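Local coordinates for protein 3-methyladenine dna-glycosylase (Archaeoglobus fulgidus, PDB 2JHN) that is an AlkA-type DNA glycosylase of the helix-hairpin-helix (HhH-GPD) superfamily, carrying a TATA-box-binding-protein-like domain at its N-terminal end, at residues E96-R99 with M100-N103; K216-G219 with R220-E224; R275-L278 with F279-L283. The protein carries 1 engineered substitution. All blocks are in the same frame, centred on the assembly; numbering follows the deposited sequence.

Contact 1. Residues E96-R99 with M100-N103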
loop_
_atom_site.group_PDB
_atom_site.type_symbol
_atom_site.label_atom_id
_atom_site.label_comp_id
_atom_site.label_asym_id
_atom_site.label_seq_id
_atom_site.Cartn_x
_atom_site.Cartn_y
_atom_site.Cartn_z
ATOM N N GLU A 96 -17.865 14.563 13.024
ATOM C CA GLU A 96 -18.948 14.521 12.034
ATOM C C GLU A 96 -18.455 14.068 10.642
ATOM O O GLU A 96 -19.081 13.220 10.005
ATOM C CB GLU A 96 -19.643 15.879 11.890
ATOM C CG GLU A 96 -20.920 15.762 11.050
ATOM C CD GLU A 96 -21.710 17.057 10.912
ATOM O OE1 GLU A 96 -21.386 18.042 11.604
ATOM O OE2 GLU A 96 -22.661 17.066 10.089
ATOM N N LYS A 97 -17.345 14.665 10.201
ATOM C CA LYS A 97 -16.720 14.350 8.909
ATOM C C LYS A 97 -16.084 12.946 8.865
ATOM O O LYS A 97 -16.250 12.228 7.868
ATOM C CB LYS A 97 -15.749 15.475 8.510
ATOM C CG LYS A 97 -16.455 16.833 8.226
ATOM C CD LYS A 97 -17.704 16.632 7.338
ATOM C CE LYS A 97 -18.433 17.927 6.965
ATOM N NZ LYS A 97 -18.837 18.747 8.134
ATOM N N LEU A 98 -15.372 12.529 9.921
ATOM C CA LEU A 98 -14.890 11.138 9.978
ATOM C C LEU A 98 -16.017 10.117 9.954
ATOM O O LEU A 98 -15.892 9.062 9.312
ATOM C CB LEU A 98 -13.970 10.877 11.168
ATOM C CG LEU A 98 -12.691 11.722 11.161
ATOM C CD1 LEU A 98 -11.821 11.443 12.429
ATOM C CD2 LEU A 98 -11.896 11.525 9.861
ATOM N N ARG A 99 -17.119 10.432 10.642
ATOM C CA ARG A 99 -18.266 9.532 10.675
ATOM C C ARG A 99 -18.868 9.349 9.274
ATOM O O ARG A 99 -19.263 8.240 8.911
ATOM C CB ARG A 99 -19.341 10.069 11.630
ATOM C CG ARG A 99 -20.428 9.047 11.956
ATOM C CD ARG A 99 -21.202 9.482 13.211
ATOM N NE ARG A 99 -21.960 10.701 12.954
ATOM C CZ ARG A 99 -21.685 11.899 13.473
ATOM N NH1 ARG A 99 -20.672 12.033 14.319
ATOM N NH2 ARG A 99 -22.440 12.959 13.159
ATOM N N MET A 100 -18.914 10.453 8.526
ATOM C CA MET A 100 -19.320 10.537 7.121
ATOM C C MET A 100 -18.460 9.647 6.200
ATOM O O MET A 100 -18.978 8.952 5.312
ATOM C CB MET A 100 -19.194 11.999 6.700
ATOM C CG MET A 100 -19.936 12.423 5.453
ATOM S SD MET A 100 -20.032 14.220 5.427
ATOM C CE MET A 100 -21.381 14.518 6.553
ATOM N N LEU A 101 -17.150 9.695 6.418
ATOM C CA LEU A 101 -16.165 8.833 5.717
ATOM C C LEU A 101 -16.325 7.365 6.102
ATOM O O LEU A 101 -16.332 6.488 5.236
ATOM C CB LEU A 101 -14.736 9.258 6.063
ATOM C CG LEU A 101 -13.977 10.361 5.361
ATOM C CD1 LEU A 101 -12.563 10.353 5.922
ATOM C CD2 LEU A 101 -13.959 10.132 3.849
ATOM N N LYS A 102 -16.440 7.095 7.399
ATOM C CA LYS A 102 -16.639 5.742 7.898
ATOM C C LYS A 102 -17.876 5.103 7.284
ATOM O O LYS A 102 -17.836 3.945 6.894
ATOM C CB LYS A 102 -16.777 5.716 9.418
ATOM C CG LYS A 102 -17.048 4.300 9.989
ATOM C CD LYS A 102 -17.257 4.309 11.516
ATOM C CE LYS A 102 -18.569 4.969 11.923
ATOM N NZ LYS A 102 -19.686 3.978 12.088
ATOM N N ASN A 103 -18.974 5.860 7.201
ATOM C CA ASN A 103 -20.222 5.331 6.661
ATOM C C ASN A 103 -20.191 5.136 5.143
ATOM O O ASN A 103 -20.710 4.128 4.643
ATOM C CB ASN A 103 -21.413 6.186 7.116
ATOM C CG ASN A 103 -21.724 6.004 8.621
ATOM O OD1 ASN A 103 -21.535 4.919 9.182
ATOM N ND2 ASN A 103 -22.188 7.063 9.266
#
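Lys102 N donates to Leu98 O over 2.8 Å, the shortest and, at 166°, the straightest of four backbone bonds that span one turn of the helix. Its companions run from Met100 N to Glu96 O, from Leu101 N to Lys97 O and from Asn103 N to Arg99 O, so each carbonyl of 96-99 is taken by the amide four residues on. On the buried flank Leu98 CD2 and Leu101 CD1 meet methyl to methyl at 4.2 Å while the two side chains cross obliquely; with CG beside the backbone N in each, the two branches reach this same flank. Leu101 CB also rests 3.5 Å from Leu98 O. Lys97 and Met100 lie side by side and point the same way, Lys97 CD 3.9 Å from Met100 SD.

Helix 96-104 is amphipathic, belonging to the helical part of the fold: Leu98 and Leu101 reach helices 241-251 and 274-287, and Leu98 also touches helix 86-93. The outer flank carries Arg99 and Asn103, which run alongside each other, Arg99 CG 3.8 Å from Asn103 ND2, with guanidinium and amide planes 63° apart. Asn103 ND2 also comes within 3.2 Å of Arg99 O, but the angle is too poor for a hydrogen bond. A bend at chi3 (67°) turns the Arg99 guanidinium back toward the start of the helix, where Asp93, the last residue of helix 86-93, takes Arg99 NH1 on its backbone O and Lys102 NZ, in a salt bridge, on its carboxylate OD1.

Contact 2. Residues K216-G219 with R220-E224. With NA (sodium ion), chain E.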
loop_
_atom_site.group_PDB
_atom_site.type_symbol
_atom_site.label_atom_id
_atom_site.label_comp_id
_atom_site.label_asym_id
_atom_site.label_seq_id
_atom_site.Cartn_x
_atom_site.Cartn_y
_atom_site.Cartn_z
ATOM N N LYS A 216 19.371 11.342 -2.683
ATOM C CA LYS A 216 19.029 12.465 -3.560
ATOM C C LYS A 216 17.889 12.063 -4.497
ATOM O O LYS A 216 18.024 11.140 -5.317
ATOM C CB LYS A 216 20.258 12.964 -4.332
ATOM C CG LYS A 216 20.801 11.961 -5.333
ATOM C CD LYS A 216 22.235 12.292 -5.820
ATOM C CE LYS A 216 22.762 11.179 -6.714
ATOM N NZ LYS A 216 23.125 9.963 -5.934
ATOM N N GLY A 217 16.756 12.736 -4.347
ATOM C CA GLY A 217 15.595 12.473 -5.186
ATOM C C GLY A 217 14.436 11.946 -4.350
ATOM O O GLY A 217 13.314 11.773 -4.860
ATOM N N ILE A 218 14.723 11.683 -3.078
ATOM C CA ILE A 218 13.672 11.370 -2.095
ATOM C C ILE A 218 13.526 12.580 -1.170
ATOM O O ILE A 218 14.418 12.856 -0.376
ATOM C CB ILE A 218 13.962 10.113 -1.281
ATOM C CG1 ILE A 218 14.123 8.889 -2.215
ATOM C CG2 ILE A 218 12.833 9.889 -0.251
ATOM C CD1 ILE A 218 14.266 7.534 -1.520
ATOM N N GLY A 219 12.392 13.264 -1.265
ATOM C CA GLY A 219 12.122 14.410 -0.382
ATOM C C GLY A 219 11.024 14.098 0.630
ATOM O O GLY A 219 10.702 12.899 0.886
ATOM N N ARG A 220 10.439 15.166 1.183
ATOM C CA ARG A 220 9.486 15.018 2.295
ATOM C C ARG A 220 8.269 14.155 1.906
ATOM O O ARG A 220 7.909 13.246 2.651
ATOM C CB ARG A 220 9.029 16.380 2.807
ATOM C CG ARG A 220 8.034 16.276 3.920
ATOM C CD ARG A 220 7.794 17.640 4.563
ATOM N NE ARG A 220 7.233 17.420 5.889
ATOM C CZ ARG A 220 6.924 18.382 6.753
ATOM N NH1 ARG A 220 7.110 19.671 6.422
ATOM N NH2 ARG A 220 6.427 18.046 7.953
ATOM N N TRP A 221 7.662 14.437 0.750
ATOM C CA TRP A 221 6.449 13.736 0.341
ATOM C C TRP A 221 6.698 12.240 0.159
ATOM O O TRP A 221 5.999 11.436 0.756
ATOM C CB TRP A 221 5.835 14.340 -0.932
ATOM C CG TRP A 221 4.728 13.507 -1.484
ATOM C CD1 TRP A 221 3.535 13.187 -0.868
ATOM C CD2 TRP A 221 4.710 12.853 -2.753
ATOM N NE1 TRP A 221 2.781 12.384 -1.695
ATOM C CE2 TRP A 221 3.477 12.164 -2.855
ATOM C CE3 TRP A 221 5.612 12.801 -3.834
ATOM C CZ2 TRP A 221 3.127 11.411 -3.991
ATOM C CZ3 TRP A 221 5.256 12.069 -4.969
ATOM C CH2 TRP A 221 4.025 11.376 -5.034
ATOM N N THR A 222 7.706 11.877 -0.632
ATOM C CA THR A 222 8.042 10.463 -0.837
ATOM C C THR A 222 8.380 9.771 0.490
ATOM O O THR A 222 7.961 8.629 0.723
ATOM C CB THR A 222 9.209 10.339 -1.807
ATOM O OG1 THR A 222 8.785 10.875 -3.074
ATOM C CG2 THR A 222 9.659 8.851 -1.943
ATOM N N ALA A 223 9.119 10.453 1.360
ATOM C CA ALA A 223 9.555 9.822 2.617
ATOM C C ALA A 223 8.320 9.584 3.527
ATOM O O ALA A 223 8.139 8.478 4.100
ATOM C CB ALA A 223 10.657 10.674 3.320
ATOM N N GLU A 224 7.467 10.600 3.638
ATOM C CA GLU A 224 6.245 10.473 4.467
ATOM C C GLU A 224 5.253 9.466 3.899
ATOM O O GLU A 224 4.616 8.726 4.676
ATOM C CB GLU A 224 5.580 11.826 4.735
ATOM C CG GLU A 224 6.495 12.766 5.546
ATOM C CD GLU A 224 5.854 14.089 5.886
ATOM O OE1 GLU A 224 4.834 14.458 5.236
ATOM O OE2 GLU A 224 6.379 14.741 6.839
HETATM NA NA NA E . 16.733 13.642 -0.409
HETATM O O HOH W 1 16.433 14.848 -2.520
HETATM O O HOH W 2 9.420 13.742 -2.296
HETATM O O HOH W 3 16.062 15.817 0.684
#
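Ala223 N donates to Gly219 O over 3.0 Å (N-H...O 154°), closing the first turn of helix 220-229 on Gly219, which holds the N-cap position. The glycine-rich segment 216-219 is the hairpin of the helix-hairpin-helix motif, joining helix 205-213 to helix 220-229. Just behind the cap, Ile218 and Thr222 cross at about a right angle, and their CG2 methyls meet at 3.7 Å. Ile218 CG2 lies anti to the backbone N, which also brings it within 4.3 Å of Ala223 CB. Thr222 turns its hydroxyl elsewhere: OG1 is hydrogen-bonded to Gln129 NE2, a group that also reaches Gly217 O and so ties hairpin and helix to the same side chain. One water accepts from Thr222 N and, more weakly, from Gly219 N, linking the N-cap amide to the first turn.

Across the same peptide from the Gly219 N-H, Ile218 O lies 2.5 Å from a sodium ion that Thr213 O, Phe215 O and two waters also bind; one of these waters accepts from Gly217 N. Main-chain carbonyls from the end of the first helix and from the hairpin thus share one cation. One turn along the second helix, the extended Arg220 forms a salt bridge with Glu224, whose OE1 has a second partner in Arg263. Arg220 NE meets Glu224 OE2 at 3.0 Å, in the guanidinium plane but from above the carboxylate plane.

Contact 3. Residues R275-L278 with F279-L283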
loop_
_atom_site.group_PDB
_atom_site.type_symbol
_atom_site.label_atom_id
_atom_site.label_comp_id
_atom_site.label_asym_id
_atom_site.label_seq_id
_atom_site.Cartn_x
_atom_site.Cartn_y
_atom_site.Cartn_z
ATOM N N ARG A 275 -2.994 7.382 10.172
ATOM C CA ARG A 275 -2.629 6.394 9.108
ATOM C C ARG A 275 -3.836 5.600 8.557
ATOM O O ARG A 275 -3.903 5.320 7.375
ATOM C CB ARG A 275 -1.525 5.431 9.594
ATOM C CG ARG A 275 -0.675 4.842 8.437
ATOM C CD ARG A 275 0.208 3.697 8.938
ATOM N NE ARG A 275 -0.595 2.501 9.157
ATOM C CZ ARG A 275 -0.941 1.655 8.193
ATOM N NH1 ARG A 275 -0.528 1.859 6.949
ATOM N NH2 ARG A 275 -1.719 0.611 8.474
ATOM N N ASP A 276 -4.790 5.239 9.423
ATOM C CA ASP A 276 -6.011 4.568 8.976
ATOM C C ASP A 276 -6.886 5.545 8.205
ATOM O O ASP A 276 -7.389 5.256 7.108
ATOM C CB ASP A 276 -6.779 4.064 10.213
ATOM C CG ASP A 276 -5.991 3.068 11.005
ATOM O OD1 ASP A 276 -5.907 1.902 10.571
ATOM O OD2 ASP A 276 -5.457 3.444 12.083
ATOM N N ILE A 277 -7.054 6.736 8.765
ATOM C CA ILE A 277 -7.858 7.764 8.080
ATOM C C ILE A 277 -7.280 8.134 6.704
ATOM O O ILE A 277 -8.007 8.430 5.764
ATOM C CB ILE A 277 -8.044 9.013 9.004
ATOM C CG1 ILE A 277 -8.858 8.595 10.239
ATOM C CG2 ILE A 277 -8.666 10.211 8.230
ATOM C CD1 ILE A 277 -8.751 9.594 11.423
ATOM N N LEU A 278 -5.958 8.116 6.582
ATOM C CA LEU A 278 -5.327 8.368 5.311
ATOM C C LEU A 278 -5.867 7.459 4.185
ATOM O O LEU A 278 -6.106 7.928 3.066
ATOM C CB LEU A 278 -3.816 8.139 5.463
ATOM C CG LEU A 278 -2.963 8.212 4.193
ATOM C CD1 LEU A 278 -2.981 9.599 3.576
ATOM C CD2 LEU A 278 -1.556 7.754 4.501
ATOM N N PHE A 279 -6.056 6.171 4.475
ATOM C CA PHE A 279 -6.597 5.237 3.467
ATOM C C PHE A 279 -8.062 5.582 3.076
ATOM O O PHE A 279 -8.435 5.473 1.896
ATOM C CB PHE A 279 -6.486 3.785 3.939
ATOM C CG PHE A 279 -5.099 3.176 3.755
ATOM C CD1 PHE A 279 -3.953 3.825 4.208
ATOM C CD2 PHE A 279 -4.957 1.918 3.132
ATOM C CE1 PHE A 279 -2.664 3.239 4.054
ATOM C CE2 PHE A 279 -3.683 1.323 2.982
ATOM C CZ PHE A 279 -2.535 1.991 3.437
ATOM N N TYR A 280 -8.860 5.988 4.069
ATOM C CA TYR A 280 -10.227 6.524 3.808
ATOM C C TYR A 280 -10.183 7.788 2.935
ATOM O O TYR A 280 -11.040 7.954 2.073
ATOM C CB TYR A 280 -10.985 6.802 5.123
ATOM C CG TYR A 280 -11.460 5.523 5.822
ATOM C CD1 TYR A 280 -10.584 4.783 6.611
ATOM C CD2 TYR A 280 -12.788 5.057 5.672
ATOM C CE1 TYR A 280 -10.987 3.581 7.244
ATOM C CE2 TYR A 280 -13.223 3.873 6.333
ATOM C CZ TYR A 280 -12.309 3.140 7.105
ATOM O OH TYR A 280 -12.691 1.985 7.723
ATOM N N LEU A 281 -9.187 8.658 3.150
ATOM C CA LEU A 281 -9.014 9.875 2.333
ATOM C C LEU A 281 -8.617 9.515 0.882
ATOM O O LEU A 281 -9.094 10.149 -0.061
ATOM C CB LEU A 281 -7.996 10.839 2.961
ATOM C CG LEU A 281 -8.369 11.443 4.318
ATOM C CD1 LEU A 281 -7.216 12.260 4.884
ATOM C CD2 LEU A 281 -9.654 12.318 4.242
ATOM N N PHE A 282 -7.777 8.494 0.700
ATOM C CA PHE A 282 -7.458 8.030 -0.663
ATOM C C PHE A 282 -8.736 7.542 -1.365
ATOM O O PHE A 282 -8.973 7.867 -2.527
ATOM C CB PHE A 282 -6.447 6.874 -0.673
ATOM C CG PHE A 282 -5.025 7.266 -0.290
ATOM C CD1 PHE A 282 -4.482 8.516 -0.628
ATOM C CD2 PHE A 282 -4.233 6.346 0.383
ATOM C CE1 PHE A 282 -3.123 8.836 -0.260
ATOM C CE2 PHE A 282 -2.906 6.637 0.740
ATOM C CZ PHE A 282 -2.362 7.896 0.418
ATOM N N LEU A 283 -9.540 6.742 -0.672
ATOM C CA LEU A 283 -10.790 6.254 -1.271
ATOM C C LEU A 283 -11.713 7.429 -1.646
ATOM O O LEU A 283 -12.307 7.435 -2.708
ATOM C CB LEU A 283 -11.518 5.313 -0.314
ATOM C CG LEU A 283 -10.870 3.958 -0.044
ATOM C CD1 LEU A 283 -11.517 3.315 1.171
ATOM C CD2 LEU A 283 -10.984 3.092 -1.289
#
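Leu278 lays its branched end against the ring of Phe282, one turn on: Leu278 CD1 is 3.6 Å from Phe282 CZ and 4.1 Å from the ring centroid, an off-centre CH-pi contact 29° from the ring normal. CG of Leu278, anti to the backbone N (chi1 174°), itself lies 3.8 Å from Phe282 CE2, and the turn about chi2 directs CD1 to CZ. Leu278 O sits over one face of the same ring, offset toward its rim, and accepts from Phe282 N at 3.0 Å. Alongside, Arg275 and Phe279 point the same way; Arg275 NH1 comes within 3.9 Å of Phe279 CE1, with guanidinium and ring planes 71° apart. Asp276 O meets the Tyr280 ring at its edge, 3.3 Å from Tyr280 CD1, while receiving weak bonds from the amides of both Phe279 and Tyr280. Ile277 CG2 touches Leu281 CG at 4.1 Å.

In the next shell, Arg275 NH1 is held by the carbonyls of Ser228 and Gly112, Asp276 OD2 pairs with Arg110, and Tyr280 OH bonds to Gly109 O. The Phe279 ring meets that of Phe18. This is i to i+4 packing along a buried helix of the helical, HhH-GPD-type part. Helix 274-287 is thereby enclosed on several flanks: Leu278 and Leu281 pack on helix 241-251, Ile277 and Tyr280 on helix 86-93, and Ile277, Tyr280 and Leu281 on helix 96-104.

Overall arrangement
Along the chain the three contacts come in series, each closing before the next opens. Contacts 1 and 3 lie on neighbouring helices, 96-104 and 274-287, with centres 12 Å apart; they touch directly, Leu98 CD1 reaching Ile277 CD1 at 3.7 Å, so helices from widely separated parts of the sequence share one apolar core, which helix 241-251 also lines. Centre to centre, contact 2 lies about 30 Å from contact 1 and about 20 Å from contact 3, where the nearest atoms stay about 6 Å apart. The helix-hairpin-helix and its sodium ion thus lie beyond helix 274-287 as seen from helix 96-104, all within the helical part of the protein.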